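Local coordinates for uncharacterized protein (Starkeya novella, PDB 5I20) that exports a broad range of amino acids, among them L-threonine, L-methionine, L-lysine and L-glutamate, across the inner membrane through a large central substrate-binding cavity, at residues A[12-17]-A[245-250]; A[38-43]-A[223-228]; A[103-108]-A[166-171]. All blocks are in the same frame, centred on the assembly; numbering follows the deposited sequence.

Interaction 1: residues A[12-17]-A[245-250]; sequences TAILLW and YAAPVL. With OLC ((2R)-2,3-dihydroxypropyl (9Z)-octadec-9-enoate), chain G; OLC ((2R)-2,3-dihydroxypropyl (9Z)-octadec-9-enoate), chain J.
A246 turns its methyl toward I14 and meets the CG2 branch lightly, A246 CB to I14 CG2 being 4.4 Å. One residue on, A247 sits almost level with I14, their CA atoms 5.8 Å apart, and its small methyl lets the branched chain lie close over the first turn of helix 246-258. I14 CG2 stands 4.0 Å from A247 CB and reaches the backbone N of A247 as well; it points there because CG2 is anti to its own backbone N while CG1 runs beside that N (chi1 -58°). P248 points its CB away, and its ring packs on T132 and L135 of helix 119-136. L250 returns to the interface a turn after A247: its CD1 touches the CD2 of L15, whose CB points away but whose end comes nearer, at 3.7 Å, the two leucine chains meeting at a slant. The short axes are inclined at 38° and approach to 8.7 Å. Apolar side chains make the contact, with no hydrogen bond across it.

Beyond I14, W17 is covered on one face by a bound lipid chain. The monoolein of chain G lays C9 over the centre of the indole, 3.5 Å from W17 CE2. A13 O lies over the opposite face near the rim, and NE1 is hydrogen-bonded to P220 O. A leucine at W17 would probably leave P220 O without its donor and C9 without the flat surface it rests on. A second monoolein, chain J, runs past T12 and L16. Apolar packing of helix 3-17 on helix 246-258 joins the two EamA family regions of the basket-shaped DMT transporter fold.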
loop_
_atom_site.group_PDB
_atom_site.type_symbol
_atom_site.label_atom_id
_atom_site.label_comp_id
_atom_site.label_asym_id
_atom_site.label_seq_id
_atom_site.Cartn_x
_atom_site.Cartn_y
_atom_site.Cartn_z
ATOM N N THR A 12 -7.904 -8.154 0.727
ATOM C CA THR A 12 -8.698 -7.400 -0.234
ATOM C C THR A 12 -8.065 -6.029 -0.490
ATOM O O THR A 12 -8.213 -5.472 -1.578
ATOM C CB THR A 12 -10.164 -7.232 0.230
ATOM O OG1 THR A 12 -10.211 -6.529 1.476
ATOM C CG2 THR A 12 -10.833 -8.594 0.393
ATOM N N ALA A 13 -7.351 -5.496 0.500
ATOM C CA ALA A 13 -6.602 -4.253 0.313
ATOM C C ALA A 13 -5.506 -4.446 -0.728
ATOM O O ALA A 13 -5.278 -3.584 -1.578
ATOM C CB ALA A 13 -6.000 -3.778 1.628
ATOM N N ILE A 14 -4.832 -5.588 -0.644
ATOM C CA ILE A 14 -3.787 -5.949 -1.593
ATOM C C ILE A 14 -4.360 -6.106 -3.000
ATOM O O ILE A 14 -3.726 -5.727 -3.985
ATOM C CB ILE A 14 -3.081 -7.248 -1.163
ATOM C CG1 ILE A 14 -2.479 -7.072 0.233
ATOM C CG2 ILE A 14 -2.016 -7.647 -2.171
ATOM C CD1 ILE A 14 -2.028 -8.369 0.884
ATOM N N LEU A 15 -5.566 -6.661 -3.088
ATOM C CA LEU A 15 -6.257 -6.785 -4.368
ATOM C C LEU A 15 -6.597 -5.413 -4.944
ATOM O O LEU A 15 -6.411 -5.172 -6.133
ATOM C CB LEU A 15 -7.529 -7.618 -4.219
ATOM C CG LEU A 15 -7.338 -9.098 -3.886
ATOM C CD1 LEU A 15 -8.683 -9.786 -3.705
ATOM C CD2 LEU A 15 -6.521 -9.785 -4.969
ATOM N N LEU A 16 -7.088 -4.515 -4.095
ATOM C CA LEU A 16 -7.485 -3.183 -4.542
ATOM C C LEU A 16 -6.275 -2.333 -4.930
ATOM O O LEU A 16 -6.343 -1.547 -5.872
ATOM C CB LEU A 16 -8.313 -2.478 -3.460
ATOM C CG LEU A 16 -9.747 -2.993 -3.281
ATOM C CD1 LEU A 16 -10.375 -2.430 -2.018
ATOM C CD2 LEU A 16 -10.604 -2.655 -4.497
ATOM N N TRP A 17 -5.166 -2.499 -4.216
ATOM C CA TRP A 17 -3.944 -1.761 -4.531
ATOM C C TRP A 17 -3.294 -2.280 -5.812
ATOM O O TRP A 17 -2.485 -1.589 -6.427
ATOM C CB TRP A 17 -2.958 -1.832 -3.363
ATOM C CG TRP A 17 -3.443 -1.094 -2.151
ATOM C CD1 TRP A 17 -4.270 -0.009 -2.129
ATOM C CD2 TRP A 17 -3.146 -1.401 -0.782
ATOM N NE1 TRP A 17 -4.499 0.386 -0.833
ATOM C CE2 TRP A 17 -3.823 -0.454 0.013
ATOM C CE3 TRP A 17 -2.373 -2.383 -0.154
ATOM C CZ2 TRP A 17 -3.751 -0.460 1.406
ATOM C CZ3 TRP A 17 -2.300 -2.386 1.228
ATOM C CH2 TRP A 17 -2.986 -1.430 1.993
ATOM N N TYR A 245 3.413 -8.805 -1.535
ATOM C CA TYR A 245 4.173 -8.915 -2.784
ATOM C C TYR A 245 3.352 -9.524 -3.925
ATOM O O TYR A 245 3.862 -9.716 -5.024
ATOM C CB TYR A 245 5.455 -9.730 -2.583
ATOM C CG TYR A 245 6.552 -8.950 -1.904
ATOM C CD1 TYR A 245 6.991 -7.737 -2.424
ATOM C CD2 TYR A 245 7.129 -9.408 -0.727
ATOM C CE1 TYR A 245 7.984 -7.012 -1.800
ATOM C CE2 TYR A 245 8.121 -8.691 -0.094
ATOM C CZ TYR A 245 8.545 -7.492 -0.634
ATOM O OH TYR A 245 9.534 -6.772 -0.004
ATOM N N ALA A 246 2.085 -9.833 -3.671
ATOM C CA ALA A 246 1.211 -10.270 -4.750
ATOM C C ALA A 246 0.758 -9.071 -5.578
ATOM O O ALA A 246 0.421 -9.214 -6.750
ATOM C CB ALA A 246 0.011 -11.025 -4.206
ATOM N N ALA A 247 0.764 -7.890 -4.965
ATOM C CA ALA A 247 0.275 -6.679 -5.626
ATOM C C ALA A 247 1.028 -6.333 -6.920
ATOM O O ALA A 247 0.385 -6.040 -7.925
ATOM C CB ALA A 247 0.309 -5.493 -4.659
ATOM N N PRO A 248 2.379 -6.365 -6.914
ATOM C CA PRO A 248 3.054 -6.089 -8.192
ATOM C C PRO A 248 2.744 -7.116 -9.278
ATOM O O PRO A 248 2.601 -6.748 -10.443
ATOM C CB PRO A 248 4.540 -6.138 -7.823
ATOM C CG PRO A 248 4.572 -5.806 -6.371
ATOM C CD PRO A 248 3.347 -6.456 -5.805
ATOM N N VAL A 249 2.638 -8.386 -8.899
ATOM C CA VAL A 249 2.338 -9.447 -9.857
ATOM C C VAL A 249 0.915 -9.331 -10.389
ATOM O O VAL A 249 0.684 -9.401 -11.596
ATOM C CB VAL A 249 2.528 -10.843 -9.231
ATOM C CG1 VAL A 249 2.074 -11.924 -10.199
ATOM C CG2 VAL A 249 3.978 -11.051 -8.837
ATOM N N LEU A 250 -0.040 -9.159 -9.482
ATOM C CA LEU A 250 -1.433 -9.009 -9.872
ATOM C C LEU A 250 -1.618 -7.746 -10.707
ATOM O O LEU A 250 -2.415 -7.726 -11.643
ATOM C CB LEU A 250 -2.337 -8.979 -8.637
ATOM C CG LEU A 250 -2.523 -10.321 -7.920
ATOM C CD1 LEU A 250 -3.272 -10.140 -6.612
ATOM C CD2 LEU A 250 -3.252 -11.315 -8.817
HETATM C C10 OLC G . 0.812 0.717 0.082
HETATM C C9 OLC G . -0.643 0.935 -0.146
HETATM C C11 OLC G . 1.716 1.896 0.182
HETATM C C8 OLC G . -1.176 2.318 -0.297
HETATM C C16 OLC G . 4.199 1.884 -4.222
HETATM C C12 OLC G . 3.078 1.529 -0.300
HETATM C C7 OLC G . -1.415 2.631 -1.735
HETATM C C15 OLC G . 4.317 2.958 -3.192
HETATM C C13 OLC G . 3.762 2.747 -0.823
HETATM C C6 OLC G . -1.990 4.003 -1.860
HETATM C C14 OLC G . 4.733 2.364 -1.887
HETATM C C5 OLC G . -1.101 4.844 -2.713
HETATM C C4 OLC G . -1.839 6.055 -3.177
HETATM C C3 OLC G . -1.020 6.787 -4.188
HETATM C C2 OLC G . -1.838 7.874 -4.798
HETATM C C10 OLC J . -11.597 -6.696 -3.927
HETATM C C9 OLC J . -12.262 -6.629 -2.593
HETATM C C11 OLC J . -12.155 -5.913 -5.068
HETATM C C8 OLC J . -13.413 -5.701 -2.395
HETATM C C7 OLC J . -14.414 -6.330 -1.485
HETATM C C6 OLC J . -13.863 -6.418 -0.102
HETATM C C5 OLC J . -14.877 -5.905 0.862
HETATM C C4 OLC J . -15.116 -6.909 1.940
HETATM C C3 OLC J . -15.590 -6.197 3.162
HETATM C C2 OLC J . -16.328 -7.145 4.045
HETATM C C1 OLC J . -16.370 -6.601 5.433
HETATM O O19 OLC J . -16.608 -7.447 6.491
HETATM O O20 OLC J . -16.138 -5.418 5.635
#

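Interaction 2: residues A[38-43]-A[223-228]; sequences LTFTIG and IAFYTW
The rings of F40 and F225 meet obliquely, their planes at 41° and centroids 5.3 Å apart, so neither presents a clean face or edge to the other. The third ring, Y226, has the carbonyl oxygen of G43 at its edge, near the ring plane. Together they join helix 32-53 to helix 224-234 within the membrane; the two helices lie in the first and second EamA family regions of a DMT transporter built from inverted repeats.

The two phenylalanines cross at about a right angle. F40 sends its far end across, CZ lying 3.5 Å from F225 CE2, and F225 answers with CE2 and CZ. Long flat side chains suit this place because they must span the gap between their backbones, F40 CA and F225 CA being 10.2 Å apart. F40 also meets the ring of H79 nearly perpendicularly and packs on C185 and V221, while a bound monoolein lies close to F225.

Y226 adds the polar link. With CG anti to its carbonyl carbon, the phenol extends past V181 and A182 toward helix 32-53, and tyrosine supplies both the length and the hydroxyl donor. G43 offers its backbone carbonyl as acceptor. The hydroxyl approaches from above the carbonyl plane, 38° out of it. The C=O...donor angle is 123°. In this hydrogen bond Y226 OH lies 2.9 Å from G43 O.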
loop_
_atom_site.group_PDB
_atom_site.type_symbol
_atom_site.label_atom_id
_atom_site.label_comp_id
_atom_site.label_asym_id
_atom_site.label_seq_id
_atom_site.Cartn_x
_atom_site.Cartn_y
_atom_site.Cartn_z
ATOM N N LEU A 38 -8.319 14.747 -3.530
ATOM C CA LEU A 38 -9.606 14.374 -4.102
ATOM C C LEU A 38 -9.982 12.936 -3.746
ATOM O O LEU A 38 -11.111 12.663 -3.339
ATOM C CB LEU A 38 -9.591 14.555 -5.624
ATOM C CG LEU A 38 -9.458 15.984 -6.159
ATOM C CD1 LEU A 38 -9.298 15.981 -7.674
ATOM C CD2 LEU A 38 -10.652 16.841 -5.753
ATOM N N THR A 39 -9.036 12.017 -3.891
ATOM C CA THR A 39 -9.330 10.602 -3.675
ATOM C C THR A 39 -9.503 10.238 -2.197
ATOM O O THR A 39 -10.273 9.337 -1.866
ATOM C CB THR A 39 -8.233 9.705 -4.288
ATOM O OG1 THR A 39 -6.941 10.178 -3.888
ATOM C CG2 THR A 39 -8.325 9.723 -5.807
ATOM N N PHE A 40 -8.800 10.937 -1.312
ATOM C CA PHE A 40 -8.903 10.642 0.115
ATOM C C PHE A 40 -10.125 11.295 0.749
ATOM O O PHE A 40 -10.619 10.826 1.775
ATOM C CB PHE A 40 -7.630 11.065 0.850
ATOM C CG PHE A 40 -6.592 9.982 0.914
ATOM C CD1 PHE A 40 -5.725 9.772 -0.145
ATOM C CD2 PHE A 40 -6.499 9.161 2.023
ATOM C CE1 PHE A 40 -4.776 8.772 -0.091
ATOM C CE2 PHE A 40 -5.554 8.159 2.082
ATOM C CZ PHE A 40 -4.692 7.964 1.023
ATOM N N THR A 41 -10.609 12.376 0.145
ATOM C CA THR A 41 -11.884 12.949 0.556
ATOM C C THR A 41 -12.989 11.953 0.225
ATOM O O THR A 41 -13.863 11.688 1.047
ATOM C CB THR A 41 -12.165 14.300 -0.132
ATOM O OG1 THR A 41 -11.181 15.257 0.278
ATOM C CG2 THR A 41 -13.543 14.817 0.243
ATOM N N ILE A 42 -12.931 11.390 -0.979
ATOM C CA ILE A 42 -13.881 10.363 -1.389
ATOM C C ILE A 42 -13.716 9.123 -0.515
ATOM O O ILE A 42 -14.695 8.529 -0.070
ATOM C CB ILE A 42 -13.707 9.986 -2.876
ATOM C CG1 ILE A 42 -13.981 11.202 -3.765
ATOM C CG2 ILE A 42 -14.632 8.835 -3.256
ATOM C CD1 ILE A 42 -13.710 10.970 -5.238
ATOM N N GLY A 43 -12.466 8.756 -0.257
ATOM C CA GLY A 43 -12.158 7.619 0.588
ATOM C C GLY A 43 -12.674 7.770 2.003
ATOM O O GLY A 43 -13.264 6.843 2.561
ATOM N N ILE A 223 -11.985 1.724 0.531
ATOM C CA ILE A 223 -12.221 0.393 1.069
ATOM C C ILE A 223 -10.911 -0.231 1.536
ATOM O O ILE A 223 -10.849 -0.839 2.605
ATOM C CB ILE A 223 -12.897 -0.529 0.033
ATOM C CG1 ILE A 223 -14.299 -0.018 -0.303
ATOM C CG2 ILE A 223 -12.979 -1.953 0.555
ATOM C CD1 ILE A 223 -15.002 -0.829 -1.369
ATOM N N ALA A 224 -9.864 -0.051 0.737
ATOM C CA ALA A 224 -8.575 -0.688 0.979
ATOM C C ALA A 224 -7.962 -0.327 2.332
ATOM O O ALA A 224 -7.408 -1.187 3.005
ATOM C CB ALA A 224 -7.611 -0.345 -0.135
ATOM N N PHE A 225 -8.055 0.931 2.739
ATOM C CA PHE A 225 -7.451 1.331 4.006
ATOM C C PHE A 225 -8.233 0.790 5.197
ATOM O O PHE A 225 -7.658 0.509 6.249
ATOM C CB PHE A 225 -7.323 2.853 4.092
ATOM C CG PHE A 225 -6.235 3.407 3.221
ATOM C CD1 PHE A 225 -4.902 3.207 3.544
ATOM C CD2 PHE A 225 -6.540 4.111 2.069
ATOM C CE1 PHE A 225 -3.895 3.706 2.739
ATOM C CE2 PHE A 225 -5.539 4.615 1.262
ATOM C CZ PHE A 225 -4.214 4.411 1.596
ATOM N N TYR A 226 -9.539 0.629 5.031
ATOM C CA TYR A 226 -10.363 0.086 6.106
ATOM C C TYR A 226 -10.189 -1.424 6.210
ATOM O O TYR A 226 -10.123 -1.972 7.308
ATOM C CB TYR A 226 -11.834 0.441 5.891
ATOM C CG TYR A 226 -12.063 1.926 5.727
ATOM C CD1 TYR A 226 -12.302 2.740 6.829
ATOM C CD2 TYR A 226 -12.026 2.516 4.472
ATOM C CE1 TYR A 226 -12.506 4.098 6.680
ATOM C CE2 TYR A 226 -12.227 3.873 4.315
ATOM C CZ TYR A 226 -12.465 4.658 5.422
ATOM O OH TYR A 226 -12.665 6.008 5.264
ATOM N N THR A 227 -10.107 -2.093 5.065
ATOM C CA THR A 227 -9.951 -3.543 5.046
ATOM C C THR A 227 -8.521 -3.930 5.436
ATOM O O THR A 227 -8.274 -5.035 5.911
ATOM C CB THR A 227 -10.317 -4.127 3.660
ATOM O OG1 THR A 227 -10.268 -5.554 3.700
ATOM C CG2 THR A 227 -9.363 -3.652 2.608
ATOM N N TRP A 228 -7.586 -3.003 5.245
ATOM C CA TRP A 228 -6.203 -3.193 5.667
ATOM C C TRP A 228 -6.099 -2.992 7.175
ATOM O O TRP A 228 -5.363 -3.699 7.864
ATOM C CB TRP A 228 -5.282 -2.225 4.920
ATOM C CG TRP A 228 -3.819 -2.366 5.216
ATOM C CD1 TRP A 228 -3.042 -1.498 5.929
ATOM C CD2 TRP A 228 -2.951 -3.424 4.789
ATOM N NE1 TRP A 228 -1.748 -1.953 5.977
ATOM C CE2 TRP A 228 -1.664 -3.132 5.286
ATOM C CE3 TRP A 228 -3.137 -4.589 4.040
ATOM C CZ2 TRP A 228 -0.571 -3.963 5.057
ATOM C CZ3 TRP A 228 -2.048 -5.414 3.815
ATOM C CH2 TRP A 228 -0.783 -5.097 4.323
#

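Interaction 3: residues A[103-108]-A[166-171]; sequences LLIVLF and YSVASR
V168 faces helix 101-108 and fills the groove between I105 and F108, one turn apart, in a helix-to-helix packing that pairs the first and second EamA family regions of the DMT fold. From its CB, which points toward the other helix, two methyls spread. CG1, anti to the backbone N (chi1 172°), ends 3.6 Å from F108 O. CG2 lies 3.8 Å from F108 CB, equally near I105 O, and more loosely against I105 CG2. A beta-branched valine suits the site, since CG1 serves the F108 carbonyl while CG2 spans F108 and I105 without needing a long reach.

I105 and V168 lie alongside, running opposite ways. The isoleucine extends its longer branch, CG1 to CD1, beyond V168 to S167. CD1 also touches the W228 ring, and the side chain packs on S164 and V237 too. F108 gives its CB to the valine, whereas the ring leads away and lies against its own helix, with L104 C on one face.

S167 is small enough to admit the isoleucine tip, and its hydroxyl is hydrogen-bonded beyond the contact, with W163 O and W228 NE1. I105 CD1 rests 3.6 Å from S167 CB, with S167 OG almost as near.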
loop_
_atom_site.group_PDB
_atom_site.type_symbol
_atom_site.label_atom_id
_atom_site.label_comp_id
_atom_site.label_asym_id
_atom_site.label_seq_id
_atom_site.Cartn_x
_atom_site.Cartn_y
_atom_site.Cartn_z
ATOM N N LEU A 103 8.461 -6.573 3.186
ATOM C CA LEU A 103 9.491 -7.240 3.978
ATOM C C LEU A 103 9.625 -6.584 5.352
ATOM O O LEU A 103 9.809 -7.263 6.361
ATOM C CB LEU A 103 10.833 -7.214 3.241
ATOM C CG LEU A 103 12.052 -7.795 3.967
ATOM C CD1 LEU A 103 11.836 -9.264 4.304
ATOM C CD2 LEU A 103 13.312 -7.616 3.124
ATOM N N LEU A 104 9.520 -5.261 5.384
ATOM C CA LEU A 104 9.644 -4.509 6.626
ATOM C C LEU A 104 8.529 -4.855 7.605
ATOM O O LEU A 104 8.768 -4.992 8.803
ATOM C CB LEU A 104 9.650 -3.005 6.338
ATOM C CG LEU A 104 10.890 -2.473 5.621
ATOM C CD1 LEU A 104 10.782 -0.979 5.364
ATOM C CD2 LEU A 104 12.145 -2.795 6.425
ATOM N N ILE A 105 7.312 -4.996 7.089
ATOM C CA ILE A 105 6.178 -5.401 7.911
ATOM C C ILE A 105 6.417 -6.781 8.530
ATOM O O ILE A 105 6.174 -6.982 9.722
ATOM C CB ILE A 105 4.864 -5.411 7.094
ATOM C CG1 ILE A 105 4.410 -3.975 6.814
ATOM C CG2 ILE A 105 3.774 -6.178 7.824
ATOM C CD1 ILE A 105 3.107 -3.877 6.060
ATOM N N VAL A 106 6.898 -7.721 7.721
ATOM C CA VAL A 106 7.209 -9.060 8.211
ATOM C C VAL A 106 8.245 -8.989 9.329
ATOM O O VAL A 106 8.052 -9.565 10.398
ATOM C CB VAL A 106 7.729 -9.981 7.086
ATOM C CG1 VAL A 106 8.189 -11.316 7.659
ATOM C CG2 VAL A 106 6.657 -10.194 6.027
ATOM N N LEU A 107 9.331 -8.263 9.082
ATOM C CA LEU A 107 10.385 -8.095 10.077
ATOM C C LEU A 107 9.891 -7.345 11.321
ATOM O O LEU A 107 10.205 -7.731 12.447
ATOM C CB LEU A 107 11.588 -7.371 9.461
ATOM C CG LEU A 107 12.343 -8.138 8.367
ATOM C CD1 LEU A 107 13.430 -7.282 7.729
ATOM C CD2 LEU A 107 12.935 -9.427 8.927
ATOM N N PHE A 108 9.108 -6.287 11.124
ATOM C CA PHE A 108 8.649 -5.476 12.252
ATOM C C PHE A 108 7.553 -6.172 13.060
ATOM O O PHE A 108 7.263 -5.772 14.187
ATOM C CB PHE A 108 8.148 -4.106 11.774
ATOM C CG PHE A 108 9.224 -3.236 11.174
ATOM C CD1 PHE A 108 10.564 -3.515 11.382
ATOM C CD2 PHE A 108 8.890 -2.135 10.402
ATOM C CE1 PHE A 108 11.552 -2.714 10.826
ATOM C CE2 PHE A 108 9.873 -1.331 9.848
ATOM C CZ PHE A 108 11.203 -1.622 10.061
ATOM N N TYR A 166 3.387 2.281 10.365
ATOM C CA TYR A 166 1.956 2.547 10.453
ATOM C C TYR A 166 1.134 1.258 10.463
ATOM O O TYR A 166 0.205 1.110 11.255
ATOM C CB TYR A 166 1.496 3.433 9.292
ATOM C CG TYR A 166 -0.007 3.494 9.159
ATOM C CD1 TYR A 166 -0.764 4.317 9.985
ATOM C CD2 TYR A 166 -0.672 2.721 8.217
ATOM C CE1 TYR A 166 -2.141 4.370 9.875
ATOM C CE2 TYR A 166 -2.046 2.768 8.097
ATOM C CZ TYR A 166 -2.776 3.592 8.929
ATOM O OH TYR A 166 -4.144 3.639 8.808
ATOM N N SER A 167 1.482 0.333 9.574
ATOM C CA SER A 167 0.756 -0.927 9.450
ATOM C C SER A 167 0.916 -1.808 10.684
ATOM O O SER A 167 -0.068 -2.284 11.253
ATOM C CB SER A 167 1.225 -1.693 8.212
ATOM O OG SER A 167 0.970 -0.959 7.029
ATOM N N VAL A 168 2.160 -2.032 11.088
ATOM C CA VAL A 168 2.449 -2.871 12.244
ATOM C C VAL A 168 1.930 -2.237 13.534
ATOM O O VAL A 168 1.373 -2.927 14.390
ATOM C CB VAL A 168 3.965 -3.147 12.363
ATOM C CG1 VAL A 168 4.291 -3.852 13.669
ATOM C CG2 VAL A 168 4.442 -3.969 11.174
ATOM N N ALA A 169 2.096 -0.923 13.665
ATOM C CA ALA A 169 1.664 -0.222 14.874
ATOM C C ALA A 169 0.143 -0.122 14.972
ATOM O O ALA A 169 -0.394 0.226 16.025
ATOM C CB ALA A 169 2.281 1.167 14.935
ATOM N N SER A 170 -0.549 -0.427 13.878
ATOM C CA SER A 170 -2.008 -0.418 13.883
ATOM C C SER A 170 -2.567 -1.464 14.845
ATOM O O SER A 170 -3.643 -1.270 15.415
ATOM C CB SER A 170 -2.559 -0.650 12.475
ATOM O OG SER A 170 -2.255 0.445 11.628
ATOM N N ARG A 171 -1.841 -2.563 15.037
ATOM C CA ARG A 171 -2.293 -3.598 15.965
ATOM C C ARG A 171 -2.297 -3.081 17.402
ATOM O O ARG A 171 -3.108 -3.510 18.220
ATOM C CB ARG A 171 -1.425 -4.855 15.857
ATOM C CG ARG A 171 -1.806 -5.937 16.856
ATOM C CD ARG A 171 -1.477 -7.325 16.348
ATOM N NE ARG A 171 -2.306 -7.689 15.206
ATOM C CZ ARG A 171 -2.883 -8.875 15.050
ATOM N NH1 ARG A 171 -2.724 -9.819 15.969
ATOM N NH2 ARG A 171 -3.620 -9.115 13.975
#

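All three contacts pair a transmembrane segment of the first EamA family region with one of the second. Along the chain they are nested: interaction 3 lies inside the loop closed by interaction 2, which lies inside that of interaction 1. The centres of interactions 1 and 2 are about 15 Å apart. Interaction 3 has its centre about 17 Å from that of interaction 1 and about 19 Å from that of interaction 2. Helix 224-234 bridges them: A224 packs on A13 and W17 of interaction 1, and W228 packs its ring on W17 while its NE1 probably bonds S167 OG of interaction 3. This connected network is consistent with a basket of inverted repeats closed around a central cavity.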